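Local coordinates for protein dnab-like replicative helicase (Bacillus phage SPP1, PDB 3BH0) that is the ATPase domain of a DnaB-family replicative helicase, which probably unwinds double-stranded DNA 5'-3' at the cost of ATP hydrolysis, at residues R60-Y65 / A257-F262; T82-K87 / V294-I299; K87-M92 / I184-Y189; R114-A119 / G147-S152. One frame throughout, in Å; residues are numbered along the deposited sequence.

Contact 1. Residues R60-Y65 / A257-F262; sequences RMTYGY and ADIIEF
Ile259 presents its terminal methyl to both Thr62 and Tyr65, while two residues further on Glu261 meets the tyrosine hydroxyl. The contact joins the end of helix 56-62 and the turn after it to strand 259-265 of the RecA-like sheet in this P-loop ATPase domain. Ile259 CD1 lies 3.9 Å from Thr62 CG2, where the two side chains meet at about a right angle, and 4.0 Å from Tyr65 CD1, at the edge of the ring and in its plane. CG1, beside the backbone N, carries CD1 out between Thr62 and the ring, an apolar end suited to a methyl and a ring rim. Beyond the apolar patch the Tyr65 hydroxyl donates to Glu261 OE1, with OH and OE1 3.3 Å apart; the carboxylate receives it on its syn side, 27° out of plane. The hydroxyl also has the side-chain amide of Gln88, on helix 81-93, as a probable hydrogen-bonding partner, so a polar group in a buried place is engaged from two directions.

The second shell fixes the backbones. Ile259 pairs with Leu72 of strand 70-74, and the preceding Asp258 makes salt bridges with Arg68, Lys214 and Arg287, which anchors the start of the strand. On the other side the chain leaves its helix at Tyr63 with positive phi, and Gly64 adopts backbone angles suited to a residue without CB. Thr62 both points its methyl at the strand and closes this corner: its hydroxyl bonds to the carbonyl of Leu58 and forms an ST turn in which Gly64 N reaches Thr62 OG1 at 3.1 Å.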
loop_
_atom_site.group_PDB
_atom_site.type_symbol
_atom_site.label_atom_id
_atom_site.label_comp_id
_atom_site.label_asym_id
_atom_site.label_seq_id
_atom_site.Cartn_x
_atom_site.Cartn_y
_atom_site.Cartn_z
ATOM N N ARG A 60 -9.556 0.719 12.199
ATOM C CA ARG A 60 -10.089 1.335 13.414
ATOM C C ARG A 60 -9.469 2.714 13.639
ATOM O O ARG A 60 -10.187 3.673 13.954
ATOM C CB ARG A 60 -9.861 0.447 14.642
ATOM C CG ARG A 60 -10.913 0.622 15.750
ATOM C CD ARG A 60 -10.679 -0.327 16.949
ATOM N NE ARG A 60 -9.751 0.238 17.944
ATOM C CZ ARG A 60 -9.487 -0.289 19.150
ATOM N NH1 ARG A 60 -10.077 -1.413 19.556
ATOM N NH2 ARG A 60 -8.626 0.317 19.967
ATOM N N MET A 61 -8.150 2.822 13.462
ATOM C CA MET A 61 -7.451 4.098 13.662
ATOM C C MET A 61 -7.769 5.134 12.583
ATOM O O MET A 61 -7.949 6.320 12.893
ATOM C CB MET A 61 -5.936 3.886 13.736
ATOM C CG MET A 61 -5.448 2.999 14.887
ATOM S SD MET A 61 -3.668 2.661 14.775
ATOM C CE MET A 61 -2.989 4.184 15.430
ATOM N N THR A 62 -7.834 4.684 11.325
ATOM C CA THR A 62 -7.995 5.573 10.175
ATOM C C THR A 62 -9.453 5.786 9.760
ATOM O O THR A 62 -9.799 6.851 9.246
ATOM C CB THR A 62 -7.220 5.059 8.938
ATOM O OG1 THR A 62 -7.771 3.805 8.502
ATOM C CG2 THR A 62 -5.717 4.916 9.231
ATOM N N TYR A 63 -10.290 4.769 10.000
ATOM C CA TYR A 63 -11.678 4.687 9.506
ATOM C C TYR A 63 -11.739 4.484 7.994
ATOM O O TYR A 63 -12.750 4.769 7.352
ATOM C CB TYR A 63 -12.589 5.832 10.029
ATOM C CG TYR A 63 -13.046 5.572 11.464
ATOM C CD1 TYR A 63 -12.452 6.235 12.542
ATOM C CD2 TYR A 63 -14.022 4.604 11.744
ATOM C CE1 TYR A 63 -12.842 5.978 13.854
ATOM C CE2 TYR A 63 -14.420 4.340 13.056
ATOM C CZ TYR A 63 -13.831 5.034 14.103
ATOM O OH TYR A 63 -14.209 4.766 15.403
ATOM N N GLY A 64 -10.643 3.940 7.455
ATOM C CA GLY A 64 -10.477 3.716 6.020
ATOM C C GLY A 64 -9.686 4.830 5.363
ATOM O O GLY A 64 -9.545 5.929 5.924
ATOM N N TYR A 65 -9.151 4.541 4.177
ATOM C CA TYR A 65 -8.435 5.544 3.404
ATOM C C TYR A 65 -9.432 6.448 2.724
ATOM O O TYR A 65 -10.422 5.991 2.194
ATOM C CB TYR A 65 -7.498 4.905 2.367
ATOM C CG TYR A 65 -6.409 4.037 2.961
ATOM C CD1 TYR A 65 -5.593 4.505 4.003
ATOM C CD2 TYR A 65 -6.199 2.743 2.484
ATOM C CE1 TYR A 65 -4.602 3.710 4.549
ATOM C CE2 TYR A 65 -5.205 1.935 3.027
ATOM C CZ TYR A 65 -4.407 2.421 4.055
ATOM O OH TYR A 65 -3.420 1.606 4.580
ATOM N N ALA A 257 2.580 13.367 3.037
ATOM C CA ALA A 257 1.758 12.206 3.356
ATOM C C ALA A 257 0.805 12.480 4.517
ATOM O O ALA A 257 1.150 13.131 5.506
ATOM C CB ALA A 257 2.632 10.994 3.654
ATOM N N ASP A 258 -0.407 11.980 4.376
ATOM C CA ASP A 258 -1.382 12.025 5.444
ATOM C C ASP A 258 -1.140 10.861 6.394
ATOM O O ASP A 258 -1.270 10.991 7.614
ATOM C CB ASP A 258 -2.787 11.979 4.832
ATOM C CG ASP A 258 -2.951 13.017 3.741
ATOM O OD1 ASP A 258 -2.685 14.212 4.024
ATOM O OD2 ASP A 258 -3.269 12.644 2.594
ATOM N N ILE A 259 -0.778 9.721 5.812
ATOM C CA ILE A 259 -0.515 8.515 6.572
ATOM C C ILE A 259 0.843 7.919 6.193
ATOM O O ILE A 259 1.175 7.778 5.017
ATOM C CB ILE A 259 -1.651 7.483 6.410
ATOM C CG1 ILE A 259 -2.995 8.129 6.779
ATOM C CG2 ILE A 259 -1.377 6.256 7.292
ATOM C CD1 ILE A 259 -4.246 7.307 6.478
ATOM N N ILE A 260 1.626 7.595 7.206
ATOM C CA ILE A 260 2.879 6.902 7.013
ATOM C C ILE A 260 2.886 5.661 7.883
ATOM O O ILE A 260 2.909 5.732 9.112
ATOM C CB ILE A 260 4.093 7.797 7.338
ATOM C CG1 ILE A 260 4.091 9.037 6.434
ATOM C CG2 ILE A 260 5.410 6.985 7.235
ATOM C CD1 ILE A 260 5.178 10.083 6.759
ATOM N N GLU A 261 2.851 4.511 7.233
ATOM C CA GLU A 261 2.959 3.271 7.960
ATOM C C GLU A 261 4.311 2.598 7.729
ATOM O O GLU A 261 4.668 2.265 6.609
ATOM C CB GLU A 261 1.759 2.357 7.689
ATOM C CG GLU A 261 1.172 2.468 6.320
ATOM C CD GLU A 261 -0.259 1.971 6.235
ATOM O OE1 GLU A 261 -1.156 2.721 6.628
ATOM O OE2 GLU A 261 -0.498 0.856 5.732
ATOM N N PHE A 262 5.081 2.478 8.807
ATOM C CA PHE A 262 6.320 1.719 8.815
ATOM C C PHE A 262 6.025 0.261 9.147
ATOM O O PHE A 262 5.098 -0.038 9.901
ATOM C CB PHE A 262 7.290 2.267 9.862
ATOM C CG PHE A 262 7.817 3.648 9.571
ATOM C CD1 PHE A 262 8.254 3.997 8.305
ATOM C CD2 PHE A 262 7.931 4.578 10.593
ATOM C CE1 PHE A 262 8.768 5.278 8.053
ATOM C CE2 PHE A 262 8.456 5.855 10.361
ATOM C CZ PHE A 262 8.870 6.205 9.088
#

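Contact 2. Residues T82-K87 / V294-I299; sequences TAFALK and VSLAFI
Phe84 and Leu296 meet at about a right angle, the phenyl ring offering its edge to the leucine. Leu296 CD1 lies close to the ring plane, 4.1 Å from Phe84 CE1. The phenylalanine reaches the strand because CG stands anti to the backbone N (chi1 176°), which carries the ring out from the flank of the helix toward the sheet. Leu296 already points at the helix from its own CB, and its methyl completes the bridge. Phe55 also meets Phe84, the two rings almost parallel, and touches Leu296.

One helical position earlier a second apolar pair forms. Ala83 CB approaches the Phe298 ring obliquely, 4.2 Å from Phe298 CE1. Here the division of size is reversed: the small alanine lets the helix lie near the strand, while the large phenylalanine supplies the reach from the sheet. Phe305 of strand 304-307 packs beside both Ala83 and Phe298, so this end of the contact is also lined by the edge strand on this side.

No hydrogen bond joins the two segments, and the contact is purely apolar. It lays helix 81-93, whose first turn holds Thr82 at the end of a probable Walker A motif, against the antiparallel strands at one border of the sheet, a packing that fits the RecA-like fold of DnaB-type helicases.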
loop_
_atom_site.group_PDB
_atom_site.type_symbol
_atom_site.label_atom_id
_atom_site.label_comp_id
_atom_site.label_asym_id
_atom_site.label_seq_id
_atom_site.Cartn_x
_atom_site.Cartn_y
_atom_site.Cartn_z
ATOM N N THR A 82 6.187 -5.617 0.319
ATOM C CA THR A 82 5.489 -6.013 -0.912
ATOM C C THR A 82 4.279 -6.899 -0.610
ATOM O O THR A 82 3.163 -6.615 -1.056
ATOM C CB THR A 82 6.440 -6.728 -1.923
ATOM O OG1 THR A 82 7.539 -5.863 -2.236
ATOM C CG2 THR A 82 5.701 -7.064 -3.225
ATOM N N ALA A 83 4.526 -7.962 0.151
ATOM C CA ALA A 83 3.497 -8.865 0.644
ATOM C C ALA A 83 2.355 -8.103 1.323
ATOM O O ALA A 83 1.191 -8.398 1.097
ATOM C CB ALA A 83 4.120 -9.884 1.614
ATOM N N PHE A 84 2.717 -7.115 2.143
ATOM C CA PHE A 84 1.771 -6.276 2.881
ATOM C C PHE A 84 0.946 -5.380 1.957
ATOM O O PHE A 84 -0.281 -5.255 2.125
ATOM C CB PHE A 84 2.544 -5.440 3.906
ATOM C CG PHE A 84 1.707 -4.464 4.667
ATOM C CD1 PHE A 84 0.947 -4.873 5.758
ATOM C CD2 PHE A 84 1.716 -3.126 4.332
ATOM C CE1 PHE A 84 0.189 -3.953 6.485
ATOM C CE2 PHE A 84 0.961 -2.205 5.053
ATOM C CZ PHE A 84 0.197 -2.627 6.130
ATOM N N ALA A 85 1.620 -4.755 0.992
ATOM C CA ALA A 85 0.935 -3.949 -0.011
ATOM C C ALA A 85 -0.018 -4.794 -0.870
ATOM O O ALA A 85 -1.178 -4.417 -1.074
ATOM C CB ALA A 85 1.944 -3.206 -0.877
ATOM N N LEU A 86 0.456 -5.939 -1.358
ATOM C CA LEU A 86 -0.407 -6.798 -2.186
ATOM C C LEU A 86 -1.581 -7.330 -1.385
ATOM O O LEU A 86 -2.685 -7.461 -1.901
ATOM C CB LEU A 86 0.367 -7.933 -2.876
ATOM C CG LEU A 86 1.337 -7.506 -3.993
ATOM C CD1 LEU A 86 2.293 -8.608 -4.322
ATOM C CD2 LEU A 86 0.649 -7.017 -5.266
ATOM N N LYS A 87 -1.346 -7.597 -0.108
ATOM C CA LYS A 87 -2.406 -8.080 0.762
ATOM C C LYS A 87 -3.518 -7.032 0.748
ATOM O O LYS A 87 -4.642 -7.321 0.348
ATOM C CB LYS A 87 -1.850 -8.364 2.154
ATOM C CG LYS A 87 -2.852 -8.856 3.169
ATOM C CD LYS A 87 -3.478 -10.170 2.770
ATOM C CE LYS A 87 -4.619 -10.504 3.721
ATOM N NZ LYS A 87 -5.123 -11.874 3.437
ATOM N N VAL A 294 0.259 -1.197 15.201
ATOM C CA VAL A 294 -0.664 -2.309 15.003
ATOM C C VAL A 294 0.137 -3.572 14.623
ATOM O O VAL A 294 0.806 -3.614 13.600
ATOM C CB VAL A 294 -1.701 -1.958 13.894
ATOM C CG1 VAL A 294 -2.433 -3.209 13.383
ATOM C CG2 VAL A 294 -2.692 -0.876 14.387
ATOM N N SER A 295 0.068 -4.600 15.463
ATOM C CA SER A 295 0.789 -5.839 15.216
ATOM C C SER A 295 -0.049 -6.790 14.386
ATOM O O SER A 295 -1.267 -6.845 14.530
ATOM C CB SER A 295 1.192 -6.493 16.534
ATOM O OG SER A 295 1.942 -5.593 17.333
ATOM N N LEU A 296 0.612 -7.525 13.507
ATOM C CA LEU A 296 -0.043 -8.538 12.695
ATOM C C LEU A 296 0.809 -9.798 12.664
ATOM O O LEU A 296 2.027 -9.725 12.721
ATOM C CB LEU A 296 -0.229 -8.047 11.255
ATOM C CG LEU A 296 -1.044 -6.803 10.917
ATOM C CD1 LEU A 296 -0.881 -6.532 9.433
ATOM C CD2 LEU A 296 -2.509 -7.010 11.266
ATOM N N ALA A 297 0.147 -10.945 12.558
ATOM C CA ALA A 297 0.810 -12.226 12.382
ATOM C C ALA A 297 1.119 -12.374 10.905
ATOM O O ALA A 297 0.229 -12.292 10.069
ATOM C CB ALA A 297 -0.080 -13.377 12.866
ATOM N N PHE A 298 2.389 -12.590 10.592
ATOM C CA PHE A 298 2.828 -12.670 9.223
ATOM C C PHE A 298 3.044 -14.128 8.874
ATOM O O PHE A 298 3.833 -14.810 9.529
ATOM C CB PHE A 298 4.119 -11.866 9.064
ATOM C CG PHE A 298 4.756 -11.991 7.717
ATOM C CD1 PHE A 298 4.012 -11.797 6.551
ATOM C CD2 PHE A 298 6.116 -12.258 7.607
ATOM C CE1 PHE A 298 4.610 -11.886 5.301
ATOM C CE2 PHE A 298 6.729 -12.346 6.350
ATOM C CZ PHE A 298 5.975 -12.159 5.198
ATOM N N ILE A 299 2.328 -14.606 7.862
ATOM C CA ILE A 299 2.512 -15.975 7.385
ATOM C C ILE A 299 3.452 -15.898 6.195
ATOM O O ILE A 299 3.026 -15.732 5.044
ATOM C CB ILE A 299 1.168 -16.707 7.021
ATOM C CG1 ILE A 299 0.114 -16.573 8.133
ATOM C CG2 ILE A 299 1.419 -18.181 6.651
ATOM C CD1 ILE A 299 0.605 -16.828 9.567
#

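Contact 3. Residues K87-M92 / I184-Y189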
loop_
_atom_site.group_PDB
_atom_site.type_symbol
_atom_site.label_atom_id
_atom_site.label_comp_id
_atom_site.label_asym_id
_atom_site.label_seq_id
_atom_site.Cartn_x
_atom_site.Cartn_y
_atom_site.Cartn_z
ATOM N N LYS A 87 -1.346 -7.597 -0.108
ATOM C CA LYS A 87 -2.406 -8.080 0.762
ATOM C C LYS A 87 -3.518 -7.032 0.748
ATOM O O LYS A 87 -4.642 -7.321 0.348
ATOM C CB LYS A 87 -1.850 -8.364 2.154
ATOM C CG LYS A 87 -2.852 -8.856 3.169
ATOM C CD LYS A 87 -3.478 -10.170 2.770
ATOM C CE LYS A 87 -4.619 -10.504 3.721
ATOM N NZ LYS A 87 -5.123 -11.874 3.437
ATOM N N GLN A 88 -3.161 -5.808 1.130
ATOM C CA GLN A 88 -4.027 -4.634 1.021
ATOM C C GLN A 88 -4.711 -4.497 -0.329
ATOM O O GLN A 88 -5.926 -4.318 -0.384
ATOM C CB GLN A 88 -3.258 -3.348 1.332
ATOM C CG GLN A 88 -2.855 -3.222 2.778
ATOM C CD GLN A 88 -2.705 -1.788 3.244
ATOM O OE1 GLN A 88 -1.814 -1.477 4.034
ATOM N NE2 GLN A 88 -3.573 -0.906 2.767
ATOM N N ALA A 89 -3.946 -4.587 -1.413
ATOM C CA ALA A 89 -4.517 -4.446 -2.749
ATOM C C ALA A 89 -5.708 -5.378 -2.949
ATOM O O ALA A 89 -6.737 -4.977 -3.489
ATOM C CB ALA A 89 -3.466 -4.687 -3.820
ATOM N N LYS A 90 -5.574 -6.618 -2.493
ATOM C CA LYS A 90 -6.605 -7.614 -2.718
ATOM C C LYS A 90 -7.788 -7.386 -1.794
ATOM O O LYS A 90 -8.930 -7.582 -2.203
ATOM C CB LYS A 90 -6.033 -9.023 -2.562
ATOM C CG LYS A 90 -6.792 -10.103 -3.358
ATOM C CD LYS A 90 -7.648 -10.938 -2.435
ATOM C CE LYS A 90 -8.528 -11.913 -3.200
ATOM N NZ LYS A 90 -9.169 -12.843 -2.198
ATOM N N ASN A 91 -7.502 -6.964 -0.562
ATOM C CA ASN A 91 -8.513 -6.602 0.427
ATOM C C ASN A 91 -9.412 -5.450 -0.005
ATOM O O ASN A 91 -10.619 -5.461 0.245
ATOM C CB ASN A 91 -7.834 -6.219 1.736
ATOM C CG ASN A 91 -7.438 -7.413 2.554
ATOM O OD1 ASN A 91 -7.812 -8.546 2.247
ATOM N ND2 ASN A 91 -6.687 -7.169 3.619
ATOM N N MET A 92 -8.805 -4.447 -0.632
ATOM C CA MET A 92 -9.540 -3.326 -1.215
ATOM C C MET A 92 -10.319 -3.746 -2.444
ATOM O O MET A 92 -11.431 -3.269 -2.660
ATOM C CB MET A 92 -8.585 -2.212 -1.607
ATOM C CG MET A 92 -7.869 -1.606 -0.445
ATOM S SD MET A 92 -6.592 -0.517 -1.037
ATOM C CE MET A 92 -5.838 -0.155 0.523
ATOM N N ILE A 184 -7.724 3.285 -6.275
ATOM C CA ILE A 184 -6.586 3.342 -5.357
ATOM C C ILE A 184 -5.314 3.135 -6.160
ATOM O O ILE A 184 -5.164 2.119 -6.828
ATOM C CB ILE A 184 -6.713 2.289 -4.236
ATOM C CG1 ILE A 184 -8.021 2.489 -3.470
ATOM C CG2 ILE A 184 -5.490 2.336 -3.279
ATOM C CD1 ILE A 184 -8.910 1.282 -3.470
ATOM N N VAL A 185 -4.404 4.099 -6.108
ATOM C CA VAL A 185 -3.163 4.013 -6.884
ATOM C C VAL A 185 -2.013 3.532 -5.997
ATOM O O VAL A 185 -1.565 4.257 -5.118
ATOM C CB VAL A 185 -2.844 5.369 -7.574
ATOM C CG1 VAL A 185 -1.637 5.267 -8.498
ATOM C CG2 VAL A 185 -4.081 5.853 -8.349
ATOM N N MET A 186 -1.568 2.295 -6.217
ATOM C CA MET A 186 -0.442 1.724 -5.469
ATOM C C MET A 186 0.826 1.827 -6.292
ATOM O O MET A 186 0.853 1.415 -7.453
ATOM C CB MET A 186 -0.671 0.254 -5.121
ATOM C CG MET A 186 -1.781 -0.029 -4.136
ATOM S SD MET A 186 -1.451 -1.539 -3.183
ATOM C CE MET A 186 -0.436 -0.876 -1.860
ATOM N N ILE A 187 1.889 2.355 -5.695
ATOM C CA ILE A 187 3.137 2.487 -6.424
ATOM C C ILE A 187 4.258 1.615 -5.830
ATOM O O ILE A 187 4.786 1.923 -4.750
ATOM C CB ILE A 187 3.518 3.966 -6.595
ATOM C CG1 ILE A 187 2.294 4.724 -7.148
ATOM C CG2 ILE A 187 4.765 4.115 -7.500
ATOM C CD1 ILE A 187 2.334 6.196 -7.024
ATOM N N ASP A 188 4.601 0.513 -6.515
ATOM C CA ASP A 188 5.735 -0.303 -6.043
ATOM C C ASP A 188 7.010 0.444 -6.209
ATOM O O ASP A 188 7.771 0.348 -7.175
ATOM C CB ASP A 188 5.849 -1.740 -6.546
ATOM C CG ASP A 188 6.900 -2.567 -5.728
ATOM O OD1 ASP A 188 7.632 -2.000 -4.861
ATOM O OD2 ASP A 188 7.005 -3.789 -5.964
ATOM N N TYR A 189 7.131 1.225 -5.158
ATOM C CA TYR A 189 8.219 2.008 -4.691
ATOM C C TYR A 189 8.593 3.260 -5.427
ATOM O O TYR A 189 8.917 3.261 -6.611
ATOM C CB TYR A 189 9.252 1.197 -3.876
ATOM C CG TYR A 189 10.678 1.103 -4.301
ATOM C CD1 TYR A 189 11.588 2.095 -3.946
ATOM C CD2 TYR A 189 11.155 -0.047 -4.933
ATOM C CE1 TYR A 189 12.925 1.984 -4.281
ATOM C CE2 TYR A 189 12.501 -0.174 -5.263
ATOM C CZ TYR A 189 13.371 0.842 -4.935
ATOM O OH TYR A 189 14.687 0.727 -5.279
#
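Both contacts here are sulfur-to-carbon packing: Met92 with Ile184, and Met186 with Ala89. They press helix 81-93 onto the central parallel strand 183-188, which the helix overlies in the beta-alpha-beta crossover running from strand 70-74 to strand 98-103.

Backbone pairing sets the strand: Ile184 and Met186 bond to strand 98-103, Val185 to strand 223-228. Successive residues point to opposite faces of the sheet, Ile184 and Met186 to helix 81-93, Val185 and Ile187 to helix 164-176. The apolar run ending at Asp188 resembles a Walker B strand.

In the first apolar pair Met92 SD sits against two branches of one isoleucine, 3.8 Å from Ile184 CG2 and 3.8 Å from Ile184 CD1. The methionine chain is extended (chi2 171°), which places the sulfur well beyond the helix surface. Ile184 CD1 also nears Met92 CB, at 4.0 Å. Ile225 of the neighbouring strand and Val99 on the other flank touch Met92 too, and an unbranched, flexible thioether can fit among these branched side chains.

In the second pair the small Ala89 lets the longer Met186 reach the helix, with Met186 SD 3.8 Å from Ala89 CB.

Contact 4. Residues R114-A119 / G147-S152; sequences RLIVTA and GEISNS
Ile149 sets its terminal methyl against the side of helix 108-119, with CD1 3.6 Å from Leu115 CB. The same methyl lies 3.9 Å from the backbone O of Leu115 and 4.4 Å from Ala119 CB, so it rests over the helix surface between two residues one turn apart. Its inner carbon meets the next position, Ile149 CG1 lying 4.2 Å from Ile116 CG1. The isoleucine chain folds at its second torsion (chi2 -62°), which leaves CD1 on the Leu115 side while CG1 faces Ile116. Ala119 suits the place, its short side chain letting the second helix come near: its CA is 7.7 Å from the CA of Glu148.

These two helices belong to the excursion between strands 98-103 and 154-157, parallel neighbours at one border of the RecA-like sheet. Helix 108-119 follows the first strand and helix 139-150 precedes the second, so their packing closes the connection. Helix 124-128, in the same connection, adds Ile127 against Ile116.

At the end of helix 139-150 the chain turns away after Ser150, the last helical residue. Ser152 secures this exit by donating from its OG to Ile149 O at 2.7 Å, the donor standing 29° from the carbonyl plane. Ser152 also touches Ser93 of helix 81-93, while Glu148 forms a long, weak ion pair with Lys90 of that helix.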
loop_
_atom_site.group_PDB
_atom_site.type_symbol
_atom_site.label_atom_id
_atom_site.label_comp_id
_atom_site.label_asym_id
_atom_site.label_seq_id
_atom_site.Cartn_x
_atom_site.Cartn_y
_atom_site.Cartn_z
ATOM N N ARG A 114 2.316 -13.997 -6.880
ATOM C CA ARG A 114 2.176 -13.685 -5.454
ATOM C C ARG A 114 0.709 -13.609 -5.019
ATOM O O ARG A 114 0.335 -14.117 -3.957
ATOM C CB ARG A 114 2.854 -12.372 -5.101
ATOM C CG ARG A 114 4.336 -12.381 -5.109
ATOM C CD ARG A 114 4.780 -10.985 -4.774
ATOM N NE ARG A 114 6.219 -10.887 -4.615
ATOM C CZ ARG A 114 6.835 -10.616 -3.467
ATOM N NH1 ARG A 114 6.132 -10.405 -2.348
ATOM N NH2 ARG A 114 8.169 -10.548 -3.450
ATOM N N LEU A 115 -0.106 -12.948 -5.833
ATOM C CA LEU A 115 -1.543 -12.841 -5.576
ATOM C C LEU A 115 -2.212 -14.218 -5.476
ATOM O O LEU A 115 -2.993 -14.455 -4.554
ATOM C CB LEU A 115 -2.219 -11.981 -6.649
ATOM C CG LEU A 115 -1.966 -10.469 -6.578
ATOM C CD1 LEU A 115 -2.554 -9.768 -7.786
ATOM C CD2 LEU A 115 -2.502 -9.870 -5.274
ATOM N N ILE A 116 -1.896 -15.104 -6.427
ATOM C CA ILE A 116 -2.330 -16.506 -6.406
ATOM C C ILE A 116 -1.858 -17.245 -5.146
ATOM O O ILE A 116 -2.666 -17.784 -4.396
ATOM C CB ILE A 116 -1.853 -17.259 -7.671
ATOM C CG1 ILE A 116 -2.646 -16.804 -8.901
ATOM C CG2 ILE A 116 -1.984 -18.781 -7.487
ATOM C CD1 ILE A 116 -1.919 -17.009 -10.212
ATOM N N VAL A 117 -0.551 -17.255 -4.916
ATOM C CA VAL A 117 0.029 -17.872 -3.732
ATOM C C VAL A 117 -0.693 -17.453 -2.448
ATOM O O VAL A 117 -1.036 -18.303 -1.628
ATOM C CB VAL A 117 1.550 -17.579 -3.644
ATOM C CG1 VAL A 117 2.096 -17.842 -2.247
ATOM C CG2 VAL A 117 2.306 -18.395 -4.688
ATOM N N THR A 118 -0.936 -16.151 -2.286
ATOM C CA THR A 118 -1.612 -15.644 -1.085
ATOM C C THR A 118 -3.095 -16.042 -1.001
ATOM O O THR A 118 -3.572 -16.464 0.065
ATOM C CB THR A 118 -1.471 -14.106 -0.924
ATOM O OG1 THR A 118 -0.118 -13.710 -1.189
ATOM C CG2 THR A 118 -1.853 -13.688 0.489
ATOM N N ALA A 119 -3.813 -15.907 -2.114
ATOM C CA ALA A 119 -5.256 -16.169 -2.138
ATOM C C ALA A 119 -5.576 -17.640 -1.854
ATOM O O ALA A 119 -6.399 -17.947 -0.987
ATOM C CB ALA A 119 -5.866 -15.729 -3.469
ATOM N N GLY A 147 -9.540 -17.846 -10.114
ATOM C CA GLY A 147 -10.909 -17.369 -10.243
ATOM C C GLY A 147 -11.067 -16.045 -9.544
ATOM O O GLY A 147 -11.668 -15.121 -10.084
ATOM N N GLU A 148 -10.499 -15.956 -8.349
ATOM C CA GLU A 148 -10.575 -14.738 -7.541
ATOM C C GLU A 148 -9.810 -13.546 -8.115
ATOM O O GLU A 148 -10.315 -12.413 -8.070
ATOM C CB GLU A 148 -10.150 -15.011 -6.104
ATOM C CG GLU A 148 -11.253 -15.654 -5.313
ATOM C CD GLU A 148 -11.247 -15.220 -3.877
ATOM O OE1 GLU A 148 -10.484 -15.836 -3.100
ATOM O OE2 GLU A 148 -12.003 -14.279 -3.531
ATOM N N ILE A 149 -8.617 -13.810 -8.656
ATOM C CA ILE A 149 -7.778 -12.780 -9.281
ATOM C C ILE A 149 -8.408 -12.292 -10.590
ATOM O O ILE A 149 -8.337 -11.098 -10.915
ATOM C CB ILE A 149 -6.314 -13.284 -9.539
ATOM C CG1 ILE A 149 -5.731 -14.005 -8.321
ATOM C CG2 ILE A 149 -5.388 -12.139 -9.962
ATOM C CD1 ILE A 149 -5.601 -13.156 -7.089
ATOM N N SER A 150 -9.014 -13.221 -11.335
ATOM C CA SER A 150 -9.717 -12.920 -12.593
ATOM C C SER A 150 -10.945 -12.045 -12.391
ATOM O O SER A 150 -11.266 -11.209 -13.237
ATOM C CB SER A 150 -10.147 -14.213 -13.287
ATOM O OG SER A 150 -10.568 -13.950 -14.615
ATOM N N ASN A 151 -11.629 -12.259 -11.270
ATOM C CA ASN A 151 -12.813 -11.490 -10.912
ATOM C C ASN A 151 -12.499 -10.451 -9.835
ATOM O O ASN A 151 -13.299 -10.202 -8.925
ATOM C CB ASN A 151 -13.945 -12.433 -10.480
ATOM C CG ASN A 151 -14.457 -13.301 -11.631
ATOM O OD1 ASN A 151 -13.673 -13.864 -12.408
ATOM N ND2 ASN A 151 -15.780 -13.407 -11.749
ATOM N N SER A 152 -11.312 -9.858 -9.945
ATOM C CA SER A 152 -10.880 -8.796 -9.046
ATOM C C SER A 152 -10.686 -7.492 -9.821
ATOM O O SER A 152 -10.629 -7.486 -11.062
ATOM C CB SER A 152 -9.582 -9.186 -8.328
ATOM O OG SER A 152 -8.466 -8.997 -9.177
#

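Helix 81-93 ties the set together: its first half serves contact 2, its second half contact 3, and Gln88 and Met92 also touch Tyr65 of contact 1. Contacts 1, 2 and 3 all reach one mixed sheet, with centres 12 to 15 Å apart. Contact 4 packs helix on helix past helix 81-93, away from strand 183-188, about 13 Å from contact 3 and 25 Å from contact 1, centre to centre. Along the chain, contact 4 falls within the span of contact 3, which falls within those of contacts 1 and 2, and these two interlock. The helix after the probable Walker A loop is thus held to both the parallel core and the antiparallel strands.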